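Local coordinates for mandelate racemase/muconate lactonizing protein (Geobacillus sp. Y412MC10, PDB 3P3B), which probably catalyses a magnesium-dependent reaction begun by proton abstraction next to a substrate carboxylate, as enolase-superfamily enzymes do, at residues A[9-14]-A[51-56]; A[17-22]-A[44-49]; A[169-174]-A[185-190]; A[311-316]-A[334-339]. All blocks are in the same frame, centred on the assembly; numbering follows the deposited sequence.

Interaction 1: residues A[9-14]-A[51-56]; sequences QSDWKV and TIDGQT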
loop_
_atom_site.group_PDB
_atom_site.type_symbol
_atom_site.label_atom_id
_atom_site.label_comp_id
_atom_site.label_asym_id
_atom_site.label_seq_id
_atom_site.Cartn_x
_atom_site.Cartn_y
_atom_site.Cartn_z
ATOM N N GLN A 9 2.808 -42.558 -0.037
ATOM C CA GLN A 9 3.111 -43.562 0.974
ATOM C C GLN A 9 3.850 -42.925 2.135
ATOM O O GLN A 9 4.648 -42.000 1.946
ATOM C CB GLN A 9 3.940 -44.687 0.356
ATOM C CG GLN A 9 3.306 -45.256 -0.899
ATOM C CD GLN A 9 1.951 -45.865 -0.599
ATOM O OE1 GLN A 9 1.851 -46.801 0.205
ATOM N NE2 GLN A 9 0.895 -45.328 -1.221
ATOM N N SER A 10 3.590 -43.419 3.340
ATOM C CA SER A 10 4.206 -42.848 4.534
ATOM C C SER A 10 5.721 -43.061 4.533
ATOM O O SER A 10 6.458 -42.417 5.282
ATOM C CB SER A 10 3.589 -43.473 5.790
ATOM O OG SER A 10 4.162 -44.750 6.034
ATOM N N ASP A 11 6.172 -43.982 3.691
ATOM C CA ASP A 11 7.575 -44.327 3.560
ATOM C C ASP A 11 8.362 -43.209 2.854
ATOM O O ASP A 11 9.579 -43.067 3.032
ATOM C CB ASP A 11 7.668 -45.645 2.784
ATOM C CG ASP A 11 9.026 -45.878 2.173
ATOM O OD1 ASP A 11 9.071 -46.381 1.027
ATOM O OD2 ASP A 11 10.049 -45.575 2.829
ATOM N N TRP A 12 7.651 -42.410 2.070
ATOM C CA TRP A 12 8.282 -41.379 1.250
ATOM C C TRP A 12 8.782 -40.178 2.065
ATOM O O TRP A 12 8.000 -39.467 2.713
ATOM C CB TRP A 12 7.326 -40.955 0.147
ATOM C CG TRP A 12 6.957 -42.082 -0.764
ATOM C CD1 TRP A 12 7.482 -43.354 -0.765
ATOM C CD2 TRP A 12 5.988 -42.049 -1.824
ATOM N NE1 TRP A 12 6.892 -44.104 -1.761
ATOM C CE2 TRP A 12 5.972 -43.325 -2.420
ATOM C CE3 TRP A 12 5.132 -41.059 -2.324
ATOM C CZ2 TRP A 12 5.133 -43.638 -3.489
ATOM C CZ3 TRP A 12 4.301 -41.370 -3.385
ATOM C CH2 TRP A 12 4.312 -42.647 -3.958
ATOM N N LYS A 13 10.094 -39.958 2.040
ATOM C CA LYS A 13 10.673 -38.871 2.826
ATOM C C LYS A 13 11.474 -37.892 1.977
ATOM O O LYS A 13 11.931 -38.234 0.881
ATOM C CB LYS A 13 11.560 -39.416 3.945
ATOM C CG LYS A 13 10.793 -40.196 5.014
ATOM C CD LYS A 13 11.787 -40.822 5.991
ATOM C CE LYS A 13 11.103 -41.537 7.148
ATOM N NZ LYS A 13 12.120 -42.025 8.140
ATOM N N VAL A 14 11.660 -36.689 2.512
ATOM C CA VAL A 14 12.511 -35.694 1.865
ATOM C C VAL A 14 13.927 -36.125 2.167
ATOM O O VAL A 14 14.388 -36.033 3.302
ATOM C CB VAL A 14 12.266 -34.272 2.416
ATOM C CG1 VAL A 14 13.183 -33.259 1.739
ATOM C CG2 VAL A 14 10.802 -33.849 2.222
ATOM N N THR A 51 14.716 -34.263 -3.572
ATOM C CA THR A 51 14.732 -35.694 -3.785
ATOM C C THR A 51 13.882 -36.373 -2.723
ATOM O O THR A 51 14.094 -36.161 -1.533
ATOM C CB THR A 51 16.152 -36.276 -3.742
ATOM O OG1 THR A 51 16.952 -35.663 -4.765
ATOM C CG2 THR A 51 16.100 -37.776 -3.998
ATOM N N ILE A 52 12.907 -37.149 -3.180
ATOM C CA ILE A 52 12.022 -37.924 -2.309
ATOM C C ILE A 52 11.886 -39.318 -2.891
ATOM O O ILE A 52 11.552 -39.479 -4.069
ATOM C CB ILE A 52 10.615 -37.300 -2.258
ATOM C CG1 ILE A 52 10.686 -35.877 -1.708
ATOM C CG2 ILE A 52 9.665 -38.171 -1.412
ATOM C CD1 ILE A 52 9.447 -35.022 -2.038
ATOM N N ASP A 53 12.141 -40.334 -2.073
ATOM C CA ASP A 53 12.040 -41.709 -2.534
ATOM C C ASP A 53 12.842 -41.957 -3.809
ATOM O O ASP A 53 12.372 -42.626 -4.730
ATOM C CB ASP A 53 10.578 -42.086 -2.766
ATOM C CG ASP A 53 10.384 -43.592 -2.882
ATOM O OD1 ASP A 53 10.957 -44.310 -2.037
ATOM O OD2 ASP A 53 9.677 -44.047 -3.811
ATOM N N GLY A 54 14.047 -41.406 -3.868
ATOM C CA GLY A 54 14.929 -41.638 -5.000
ATOM C C GLY A 54 14.590 -40.908 -6.288
ATOM O O GLY A 54 15.265 -41.092 -7.302
ATOM N N GLN A 55 13.554 -40.073 -6.258
ATOM C CA GLN A 55 13.129 -39.334 -7.456
ATOM C C GLN A 55 13.252 -37.825 -7.210
ATOM O O GLN A 55 13.043 -37.359 -6.084
ATOM C CB GLN A 55 11.699 -39.714 -7.854
ATOM C CG GLN A 55 11.184 -39.022 -9.124
ATOM C CD GLN A 55 10.326 -39.944 -9.987
ATOM O OE1 GLN A 55 9.806 -40.971 -9.518
ATOM N NE2 GLN A 55 10.161 -39.574 -11.249
ATOM N N THR A 56 13.612 -37.070 -8.252
ATOM C CA THR A 56 13.789 -35.623 -8.103
ATOM C C THR A 56 12.630 -34.832 -8.696
ATOM O O THR A 56 11.985 -35.265 -9.661
ATOM C CB THR A 56 15.100 -35.122 -8.768
ATOM O OG1 THR A 56 15.064 -35.418 -10.168
ATOM C CG2 THR A 56 16.314 -35.775 -8.131
HETATM O O HOH W 1 11.825 -41.735 0.777
#
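Trp12 and Lys13 pack against Ile52 and Asp53 in a mainly van der Waals and water-mediated contact at the outer end of the N-terminal domain, where the lead-in to strand 14-30 meets the hairpin tip between strands 42-52 and 55-60. The evidence lies chiefly in the indole. With its CG beside the backbone N (chi1 -61°), Trp12 lays the five-membered ring under Asp53, whose CB sits 4.2 Å from the centroid and 24° off the ring normal, a CH-pi contact over the face. The Asp53 carboxylate continues this layer, its plane turned only 21° from that of the ring. Trp12 NE1 lies 3.5 Å from Asp53 OD2, but the angle is too poor for a hydrogen bond; that oxygen instead forms a salt bridge with Arg106. Nearer the backbone, Trp12 CB rests on Ile52 CG2 at 4.0 Å. The carbonyl O of Lys13 receives a CA-H...O contact from Ile52 CA at 3.2 Å. One water bridges the backbones: it accepts from Lys13 N at 2.8 Å and, weakly, from Asp53 N. An alanine in place of Trp12 is likely to leave Asp53 CB and Ile52 CG2 without their apolar cover and to deprive Arg106 of its cation-pi partner. Both backbones are bent here, Gln9 to Trp12 by a type I turn and Ile52 to Gln55 by a type I' turn. Helix 92-107 supplies Arg106 and also Trp102, whose ring meets that of Trp12 steeply, while the loop around Leu77 hydrogen-bonds the Trp12 backbone and touches Ile52.

Interaction 2: residues A[17-22]-A[44-49]; sequences IEFAKL and TVDIAR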
loop_
_atom_site.group_PDB
_atom_site.type_symbol
_atom_site.label_atom_id
_atom_site.label_comp_id
_atom_site.label_asym_id
_atom_site.label_seq_id
_atom_site.Cartn_x
_atom_site.Cartn_y
_atom_site.Cartn_z
ATOM N N ILE A 17 17.622 -31.769 -0.446
ATOM C CA ILE A 17 17.188 -30.497 -1.006
ATOM C C ILE A 17 18.430 -29.785 -1.497
ATOM O O ILE A 17 19.372 -29.572 -0.733
ATOM C CB ILE A 17 16.480 -29.635 0.043
ATOM C CG1 ILE A 17 15.148 -30.287 0.469
ATOM C CG2 ILE A 17 16.239 -28.219 -0.509
ATOM C CD1 ILE A 17 14.531 -29.665 1.711
ATOM N N GLU A 18 18.440 -29.415 -2.774
ATOM C CA GLU A 18 19.566 -28.659 -3.338
ATOM C C GLU A 18 19.071 -27.351 -3.952
ATOM O O GLU A 18 17.930 -27.275 -4.400
ATOM C CB GLU A 18 20.277 -29.488 -4.402
ATOM C CG GLU A 18 20.670 -30.895 -3.926
ATOM C CD GLU A 18 20.976 -31.825 -5.080
ATOM O OE1 GLU A 18 20.033 -32.498 -5.593
ATOM O OE2 GLU A 18 22.169 -31.886 -5.469
ATOM N N PHE A 19 19.944 -26.345 -3.975
ATOM C CA PHE A 19 19.581 -24.975 -4.374
ATOM C C PHE A 19 20.610 -24.415 -5.344
ATOM O O PHE A 19 21.820 -24.520 -5.100
ATOM C CB PHE A 19 19.521 -24.061 -3.130
ATOM C CG PHE A 19 19.095 -22.651 -3.435
ATOM C CD1 PHE A 19 20.035 -21.650 -3.636
ATOM C CD2 PHE A 19 17.757 -22.327 -3.545
ATOM C CE1 PHE A 19 19.642 -20.343 -3.933
ATOM C CE2 PHE A 19 17.361 -21.033 -3.850
ATOM C CZ PHE A 19 18.302 -20.040 -4.039
ATOM N N ALA A 20 20.133 -23.764 -6.405
ATOM C CA ALA A 20 21.020 -23.113 -7.371
ATOM C C ALA A 20 20.339 -21.886 -7.986
ATOM O O ALA A 20 19.105 -21.811 -8.063
ATOM C CB ALA A 20 21.401 -24.075 -8.458
ATOM N N LYS A 21 21.151 -20.942 -8.445
ATOM C CA LYS A 21 20.635 -19.801 -9.191
ATOM C C LYS A 21 20.949 -20.029 -10.657
ATOM O O LYS A 21 22.125 -20.197 -11.038
ATOM C CB LYS A 21 21.252 -18.498 -8.699
ATOM C CG LYS A 21 20.726 -17.262 -9.443
ATOM C CD LYS A 21 21.433 -15.999 -8.978
ATOM C CE LYS A 21 21.395 -15.844 -7.458
ATOM N NZ LYS A 21 20.043 -15.475 -6.940
ATOM N N LEU A 22 19.901 -20.094 -11.471
ATOM C CA LEU A 22 20.051 -20.231 -12.913
ATOM C C LEU A 22 20.035 -18.835 -13.553
ATOM O O LEU A 22 19.430 -17.909 -13.025
ATOM C CB LEU A 22 18.945 -21.099 -13.507
ATOM C CG LEU A 22 19.184 -22.614 -13.525
ATOM C CD1 LEU A 22 19.726 -23.124 -12.196
ATOM C CD2 LEU A 22 17.918 -23.358 -13.952
ATOM N N THR A 44 17.389 -14.072 -13.842
ATOM C CA THR A 44 17.817 -15.222 -13.050
ATOM C C THR A 44 16.581 -15.929 -12.510
ATOM O O THR A 44 15.504 -15.344 -12.405
ATOM C CB THR A 44 18.664 -14.812 -11.843
ATOM O OG1 THR A 44 17.912 -13.922 -11.020
ATOM C CG2 THR A 44 19.975 -14.163 -12.258
ATOM N N VAL A 45 16.750 -17.189 -12.147
ATOM C CA VAL A 45 15.707 -17.943 -11.479
ATOM C C VAL A 45 16.359 -18.807 -10.410
ATOM O O VAL A 45 17.242 -19.606 -10.716
ATOM C CB VAL A 45 14.948 -18.878 -12.435
ATOM C CG1 VAL A 45 13.929 -19.705 -11.633
ATOM C CG2 VAL A 45 14.211 -18.086 -13.532
ATOM N N ASP A 46 15.941 -18.614 -9.162
ATOM C CA ASP A 46 16.382 -19.452 -8.056
ATOM C C ASP A 46 15.578 -20.754 -8.070
ATOM O O ASP A 46 14.350 -20.721 -8.084
ATOM C CB ASP A 46 16.203 -18.725 -6.720
ATOM C CG ASP A 46 17.218 -17.586 -6.517
ATOM O OD1 ASP A 46 18.110 -17.403 -7.373
ATOM O OD2 ASP A 46 17.132 -16.887 -5.478
ATOM N N ILE A 47 16.275 -21.892 -8.085
ATOM C CA ILE A 47 15.620 -23.178 -8.259
ATOM C C ILE A 47 16.064 -24.153 -7.180
ATOM O O ILE A 47 17.226 -24.133 -6.743
ATOM C CB ILE A 47 15.876 -23.720 -9.672
ATOM C CG1 ILE A 47 14.880 -23.077 -10.638
ATOM C CG2 ILE A 47 15.757 -25.226 -9.729
ATOM C CD1 ILE A 47 15.326 -23.128 -12.035
ATOM N N ALA A 48 15.127 -24.962 -6.689
ATOM C CA ALA A 48 15.517 -26.046 -5.796
ATOM C C ALA A 48 15.266 -27.365 -6.496
ATOM O O ALA A 48 14.358 -27.485 -7.311
ATOM C CB ALA A 48 14.766 -25.980 -4.467
ATOM N N ARG A 49 16.108 -28.350 -6.207
ATOM C CA ARG A 49 15.862 -29.694 -6.668
ATOM C C ARG A 49 15.628 -30.518 -5.404
ATOM O O ARG A 49 16.480 -30.521 -4.508
ATOM C CB ARG A 49 17.099 -30.213 -7.413
ATOM C CG ARG A 49 16.997 -31.644 -7.917
ATOM C CD ARG A 49 18.086 -31.901 -8.971
ATOM N NE ARG A 49 19.409 -32.010 -8.375
ATOM C CZ ARG A 49 20.546 -32.023 -9.072
ATOM N NH1 ARG A 49 21.704 -32.136 -8.444
ATOM N NH2 ARG A 49 20.521 -31.918 -10.394
HETATM O O HOH W 2 17.851 -32.926 -4.184
#
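The beta hairpin of strands 14-30 and 42-52 brings Glu18, Ala20 and Leu22 opposite Arg49, Ile47 and Val45 as three antiparallel hydrogen-bonded pairs. The short strand axes come within 4.6 Å and run at 163° to each other. Each pair contributes two N-H...O bonds, six in all; in the central pair Ile47 N reaches Ala20 O at 2.8 Å.

The Glu18-Arg49 pair adds a side-on, two-nitrogen salt bridge. Arg49 NE meets Glu18 OE1 at 2.9 Å, and Arg49 NH1 meets Glu18 OE2 at 3.0 Å. Both oxygens lie close to the guanidinium plane, yet the carboxylate is turned 47° against it, and each oxygen is approached from above the carboxylate plane. A bend at chi3 (73°) swings the arginine head back to its neighbour. One water donates to Glu18 OE1 at 2.6 Å and to Arg49 O, linking the carboxylate to its partner's backbone.

This hairpin forms the core of the antiparallel sheet in the N-terminal capping domain of the enolase superfamily. Helix 371-380 packs on the face bearing Glu18, Ala20 and Arg49, and the buried Arg49 has further partners in Tyr58, Asp371 and Thr375.

The face with Phe19, Lys21 and Asp46 is arranged differently. Lys21 lies alongside Asp46, its chain curling at chi3 and chi4 to bring NZ within 2.8 Å of Asp46 OD1, on the syn lone pair. Phe19 CZ comes 3.7 Å from Asp46 CB, while Asp46 OD2 sits at the ring edge in plane. The same phenyl ring meets Trp383 of adjoining strand 383-386, planes nearly parallel.

Interaction 3: residues A[169-174]-A[185-190]; sequences IKVGRG and KRDIAI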
loop_
_atom_site.group_PDB
_atom_site.type_symbol
_atom_site.label_atom_id
_atom_site.label_comp_id
_atom_site.label_asym_id
_atom_site.label_seq_id
_atom_site.Cartn_x
_atom_site.Cartn_y
_atom_site.Cartn_z
ATOM N N ILE A 169 1.085 -2.589 -22.500
ATOM C CA ILE A 169 1.932 -1.450 -22.777
ATOM C C ILE A 169 2.194 -0.635 -21.513
ATOM O O ILE A 169 1.246 -0.167 -20.858
ATOM C CB ILE A 169 1.228 -0.555 -23.830
ATOM C CG1 ILE A 169 0.860 -1.398 -25.055
ATOM C CG2 ILE A 169 2.071 0.654 -24.173
ATOM C CD1 ILE A 169 -0.069 -0.685 -26.042
ATOM N N LYS A 170 3.466 -0.461 -21.156
ATOM C CA LYS A 170 3.810 0.434 -20.053
ATOM C C LYS A 170 3.461 1.884 -20.411
ATOM O O LYS A 170 3.847 2.369 -21.474
ATOM C CB LYS A 170 5.288 0.321 -19.675
ATOM C CG LYS A 170 5.695 -1.016 -18.981
ATOM C CD LYS A 170 4.999 -1.141 -17.646
ATOM C CE LYS A 170 5.261 -2.460 -16.920
ATOM N NZ LYS A 170 4.295 -3.503 -17.325
ATOM N N VAL A 171 2.723 2.561 -19.536
ATOM C CA VAL A 171 2.450 3.989 -19.716
ATOM C C VAL A 171 2.874 4.707 -18.452
ATOM O O VAL A 171 3.407 4.095 -17.541
ATOM C CB VAL A 171 0.970 4.288 -19.995
ATOM C CG1 VAL A 171 0.575 3.719 -21.332
ATOM C CG2 VAL A 171 0.089 3.685 -18.865
ATOM N N GLY A 172 2.630 6.006 -18.388
ATOM C CA GLY A 172 3.074 6.778 -17.243
ATOM C C GLY A 172 4.412 7.465 -17.408
ATOM O O GLY A 172 5.074 7.782 -16.416
ATOM N N ARG A 173 4.782 7.741 -18.652
ATOM C CA ARG A 173 6.074 8.349 -18.979
ATOM C C ARG A 173 6.267 9.689 -18.274
ATOM O O ARG A 173 7.375 10.021 -17.830
ATOM C CB ARG A 173 6.214 8.493 -20.495
ATOM C CG ARG A 173 6.492 7.180 -21.219
ATOM C CD ARG A 173 6.337 7.313 -22.735
ATOM N NE ARG A 173 6.754 6.089 -23.416
ATOM C CZ ARG A 173 6.061 4.949 -23.405
ATOM N NH1 ARG A 173 6.530 3.875 -24.031
ATOM N NH2 ARG A 173 4.903 4.876 -22.759
ATOM N N GLY A 174 5.163 10.425 -18.119
ATOM C CA GLY A 174 5.189 11.737 -17.505
ATOM C C GLY A 174 5.231 11.770 -15.995
ATOM O O GLY A 174 5.401 12.826 -15.401
ATOM N N LYS A 185 1.194 12.815 -23.471
ATOM C CA LYS A 185 0.944 12.805 -24.903
ATOM C C LYS A 185 1.613 11.597 -25.548
ATOM O O LYS A 185 1.022 10.932 -26.400
ATOM C CB LYS A 185 1.481 14.080 -25.552
ATOM C CG LYS A 185 0.570 15.276 -25.437
ATOM C CD LYS A 185 1.044 16.357 -26.404
ATOM C CE LYS A 185 1.157 15.811 -27.826
ATOM N NZ LYS A 185 2.189 16.535 -28.621
ATOM N N ARG A 186 2.854 11.343 -25.149
ATOM C CA ARG A 186 3.645 10.235 -25.694
ATOM C C ARG A 186 3.004 8.873 -25.358
ATOM O O ARG A 186 2.861 8.029 -26.242
ATOM C CB ARG A 186 5.101 10.349 -25.209
ATOM C CG ARG A 186 6.055 9.202 -25.590
ATOM C CD ARG A 186 6.488 9.202 -27.046
ATOM N NE ARG A 186 7.345 10.338 -27.395
ATOM C CZ ARG A 186 8.673 10.371 -27.265
ATOM N NH1 ARG A 186 9.341 9.333 -26.781
ATOM N NH2 ARG A 186 9.347 11.462 -27.626
ATOM N N ASP A 187 2.578 8.686 -24.104
ATOM C CA ASP A 187 1.847 7.472 -23.720
ATOM C C ASP A 187 0.737 7.208 -24.718
ATOM O O ASP A 187 0.610 6.126 -25.283
ATOM C CB ASP A 187 1.197 7.611 -22.338
ATOM C CG ASP A 187 2.188 7.529 -21.176
ATOM O OD1 ASP A 187 3.338 7.078 -21.343
ATOM O OD2 ASP A 187 1.784 7.918 -20.066
ATOM N N ILE A 188 -0.088 8.228 -24.939
ATOM C CA ILE A 188 -1.268 8.058 -25.755
ATOM C C ILE A 188 -0.933 7.665 -27.198
ATOM O O ILE A 188 -1.559 6.767 -27.756
ATOM C CB ILE A 188 -2.143 9.346 -25.738
ATOM C CG1 ILE A 188 -2.765 9.547 -24.349
ATOM C CG2 ILE A 188 -3.208 9.267 -26.832
ATOM C CD1 ILE A 188 -3.177 11.006 -24.039
ATOM N N ALA A 189 0.018 8.375 -27.799
ATOM C CA ALA A 189 0.485 8.072 -29.147
ATOM C C ALA A 189 1.037 6.646 -29.244
ATOM O O ALA A 189 0.758 5.925 -30.217
ATOM C CB ALA A 189 1.545 9.076 -29.579
ATOM N N ILE A 190 1.800 6.237 -28.232
ATOM C CA ILE A 190 2.351 4.876 -28.216
ATOM C C ILE A 190 1.223 3.845 -28.201
ATOM O O ILE A 190 1.229 2.891 -28.980
ATOM C CB ILE A 190 3.297 4.615 -27.010
ATOM C CG1 ILE A 190 4.513 5.553 -27.026
ATOM C CG2 ILE A 190 3.748 3.137 -26.987
ATOM C CD1 ILE A 190 5.192 5.675 -28.362
HETATM O O HOH W 3 2.396 10.039 -18.567
#
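Arg173 spans Asp187, Arg186 and Ile190 of helix 180-198 because CG starts beside the backbone N and the chain runs extended to NE. Its CB and CG pass by Asp187 OD1, the CG at 3.2 Å. CD then meets Arg186 CG at 3.4 Å, the side chains crossing at about a right angle. Beyond NE the guanidinium lies across Ile190, whose CG1 sits 3.9 Å from its plane, over the centre. The NH2 tip points in plane at Asp187 OD1, a salt bridge of 3.1 Å (N-H...O 165°), and also donates to Lys170 O. NH1 is paired with Asp139, which binds Arg186 as well; Arg186 NH2 also donates to Leu142 O.

The setting is a beta-alpha unit of the enolase-type barrel: after strand 167-170 a loop through Val171 and Gly172 leads into short helix 173-176, and helix 180-198 packs outside. Asp187 holds that loop. Its OD2 accepts from Gly172 N at 2.7 Å, met from above the carboxylate plane. OD1 uses its syn lone pair for Arg173 N, its second bond from Arg173. Water 3 donates to OD2 and accepts from Gly174 N; Tyr212 OH also bonds OD2. On the strand, Ile169 CG2 meets Ile190 CG2 at 4.1 Å.

Interaction 4: residues A[311-316]-A[334-339]; sequences HCYGNA and FVEYDD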
loop_
_atom_site.group_PDB
_atom_site.type_symbol
_atom_site.label_atom_id
_atom_site.label_comp_id
_atom_site.label_asym_id
_atom_site.label_seq_id
_atom_site.Cartn_x
_atom_site.Cartn_y
_atom_site.Cartn_z
ATOM N N HIS A 311 0.296 -11.938 -11.464
ATOM C CA HIS A 311 1.471 -11.183 -11.898
ATOM C C HIS A 311 2.676 -12.111 -12.074
ATOM O O HIS A 311 2.902 -13.064 -11.293
ATOM C CB HIS A 311 1.809 -10.082 -10.878
ATOM C CG HIS A 311 3.143 -9.435 -11.090
ATOM N ND1 HIS A 311 4.336 -10.020 -10.710
ATOM C CD2 HIS A 311 3.468 -8.243 -11.650
ATOM C CE1 HIS A 311 5.339 -9.210 -11.018
ATOM N NE2 HIS A 311 4.836 -8.125 -11.588
ATOM N N CYS A 312 3.457 -11.850 -13.111
ATOM C CA CYS A 312 4.725 -12.552 -13.255
ATOM C C CYS A 312 5.660 -11.642 -14.025
ATOM O O CYS A 312 5.387 -11.259 -15.168
ATOM C CB CYS A 312 4.588 -13.874 -14.003
ATOM S SG CYS A 312 6.168 -14.780 -14.187
ATOM N N TYR A 313 6.741 -11.267 -13.368
ATOM C CA TYR A 313 7.794 -10.495 -14.029
ATOM C C TYR A 313 9.030 -10.575 -13.171
ATOM O O TYR A 313 8.962 -10.475 -11.935
ATOM C CB TYR A 313 7.396 -9.024 -14.218
ATOM C CG TYR A 313 8.299 -8.338 -15.224
ATOM C CD1 TYR A 313 8.086 -8.503 -16.584
ATOM C CD2 TYR A 313 9.364 -7.546 -14.809
ATOM C CE1 TYR A 313 8.943 -7.899 -17.540
ATOM C CE2 TYR A 313 10.231 -6.925 -15.749
ATOM C CZ TYR A 313 10.006 -7.103 -17.106
ATOM O OH TYR A 313 10.848 -6.513 -18.043
ATOM N N GLY A 314 10.166 -10.762 -13.825
ATOM C CA GLY A 314 11.407 -10.938 -13.105
ATOM C C GLY A 314 11.705 -12.389 -12.774
ATOM O O GLY A 314 12.717 -12.661 -12.140
ATOM N N ASN A 315 10.824 -13.304 -13.190
ATOM C CA ASN A 315 11.005 -14.733 -12.927
ATOM C C ASN A 315 10.362 -15.562 -14.040
ATOM O O ASN A 315 9.150 -15.754 -14.079
ATOM C CB ASN A 315 10.440 -15.098 -11.551
ATOM C CG ASN A 315 10.836 -16.485 -11.100
ATOM O OD1 ASN A 315 10.907 -17.410 -11.904
ATOM N ND2 ASN A 315 11.067 -16.643 -9.791
ATOM N N ALA A 316 11.194 -16.060 -14.946
ATOM C CA ALA A 316 10.715 -16.819 -16.095
ATOM C C ALA A 316 9.924 -18.063 -15.715
ATOM O O ALA A 316 8.965 -18.456 -16.398
ATOM C CB ALA A 316 11.897 -17.212 -16.983
ATOM N N PHE A 334 -5.135 -14.432 -18.182
ATOM C CA PHE A 334 -3.960 -14.535 -19.055
ATOM C C PHE A 334 -2.744 -15.003 -18.294
ATOM O O PHE A 334 -2.585 -14.663 -17.121
ATOM C CB PHE A 334 -3.576 -13.153 -19.555
ATOM C CG PHE A 334 -4.437 -12.625 -20.634
ATOM C CD1 PHE A 334 -4.222 -13.002 -21.952
ATOM C CD2 PHE A 334 -5.420 -11.693 -20.350
ATOM C CE1 PHE A 334 -4.992 -12.493 -22.971
ATOM C CE2 PHE A 334 -6.217 -11.186 -21.370
ATOM C CZ PHE A 334 -5.995 -11.587 -22.690
ATOM N N VAL A 335 -1.852 -15.699 -18.994
ATOM C CA VAL A 335 -0.454 -15.832 -18.591
ATOM C C VAL A 335 0.309 -14.563 -19.012
ATOM O O VAL A 335 0.248 -14.154 -20.176
ATOM C CB VAL A 335 0.182 -17.096 -19.242
ATOM C CG1 VAL A 335 1.698 -17.134 -19.011
ATOM C CG2 VAL A 335 -0.484 -18.362 -18.726
ATOM N N GLU A 336 1.014 -13.921 -18.075
ATOM C CA GLU A 336 1.813 -12.746 -18.391
ATOM C C GLU A 336 3.147 -13.232 -18.960
ATOM O O GLU A 336 3.969 -13.779 -18.227
ATOM C CB GLU A 336 2.094 -11.913 -17.130
ATOM C CG GLU A 336 2.988 -10.685 -17.394
ATOM C CD GLU A 336 3.043 -9.697 -16.236
ATOM O OE1 GLU A 336 2.480 -9.971 -15.156
ATOM O OE2 GLU A 336 3.627 -8.614 -16.421
ATOM N N TYR A 337 3.379 -12.998 -20.245
ATOM C CA TYR A 337 4.543 -13.591 -20.918
ATOM C C TYR A 337 5.707 -12.633 -21.220
ATOM O O TYR A 337 5.523 -11.563 -21.788
ATOM C CB TYR A 337 4.091 -14.306 -22.192
ATOM C CG TYR A 337 5.158 -15.148 -22.837
ATOM C CD1 TYR A 337 6.047 -14.594 -23.748
ATOM C CD2 TYR A 337 5.278 -16.496 -22.534
ATOM C CE1 TYR A 337 7.042 -15.360 -24.334
ATOM C CE2 TYR A 337 6.276 -17.270 -23.107
ATOM C CZ TYR A 337 7.147 -16.690 -24.014
ATOM O OH TYR A 337 8.135 -17.433 -24.610
ATOM N N ASP A 338 6.907 -13.053 -20.835
ATOM C CA ASP A 338 8.137 -12.340 -21.141
ATOM C C ASP A 338 9.041 -13.384 -21.787
ATOM O O ASP A 338 9.280 -14.437 -21.202
ATOM C CB ASP A 338 8.756 -11.819 -19.837
ATOM C CG ASP A 338 9.848 -10.772 -20.057
ATOM O OD1 ASP A 338 9.978 -10.217 -21.172
ATOM O OD2 ASP A 338 10.564 -10.467 -19.079
ATOM N N ASP A 339 9.522 -13.112 -22.998
ATOM C CA ASP A 339 10.316 -14.090 -23.749
ATOM C C ASP A 339 11.720 -14.165 -23.156
ATOM O O ASP A 339 12.521 -13.240 -23.329
ATOM C CB ASP A 339 10.390 -13.681 -25.239
ATOM C CG ASP A 339 11.038 -14.749 -26.118
ATOM O OD1 ASP A 339 11.672 -15.685 -25.581
ATOM O OD2 ASP A 339 10.908 -14.655 -27.358
HETATM O O HOH W 4 6.405 -12.597 -17.445
HETATM O O HOH W 5 10.306 -7.320 -20.575
HETATM O O HOH W 6 10.380 -11.552 -16.551
#
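His311 meets Glu336 first: its ring stands nearly perpendicular to the carboxylate, planes 87° apart, with CD2 4.0 Å from Glu336 OE1. Its ND1 bonds to Asp285 and its NE2 to a bound tartrate, probably from the crystallisation liquor; this His-Asp arrangement is consistent with the catalytic pair of mandelate racemase relatives. At Cys312 the backbone N gives Glu336 OE1 a nearly straight bond, 2.9 Å at 174°, reaching the oxygen from above the carboxylate plane. Glu336 gets there through an extended chain with CG anti to N (chi1 178°). Cys312 O takes a water that also donates to Glu336 O, each at 2.8 Å.

Both segments belong to the enolase-type barrel: loop 311-316 follows strand 307-308, and strand 335-337 is the last of eight, bringing Glu336 to the pocket. With an alanine at Glu336, Cys312 N would probably lose its acceptor and Thr133, the partner of OE2, its mate.

Tyr313 then comes obliquely alongside Asp338, CE1 lying 3.4 Å from OD2. Water 5 links Tyr313 OH to Asp338 OD1, while water 6 accepts from Gly314 N and donates to OD2, itself salt-bridged to Arg26. Asn315 OD1 weakly caps Tyr317 N, where helix 317-325 begins.

Interactions 1 and 2 belong to the same N-terminal sheet: their centres are 19 Å apart and Thr56 CB touches Arg49 CG at 4.1 Å. Along the chain, interaction 2 is nested inside the loop that interaction 1 closes. Interaction 2 also reaches the barrel, since Val45 CG2 packs on Asn315 OD1 of interaction 4 at 3.7 Å, linking capping domain and barrel. Interactions 3 and 4 share the barrel sheet, their nearest atoms about 5 Å apart. Interaction 4 lies at the tartrate-occupied pocket, with the His311 side chain about 5 Å from a magnesium ion; Val171 of interaction 3 is about 10 Å from magnesium. Interactions 1 and 3 lie on opposite sides of the chain's centre, 52 Å apart between centres.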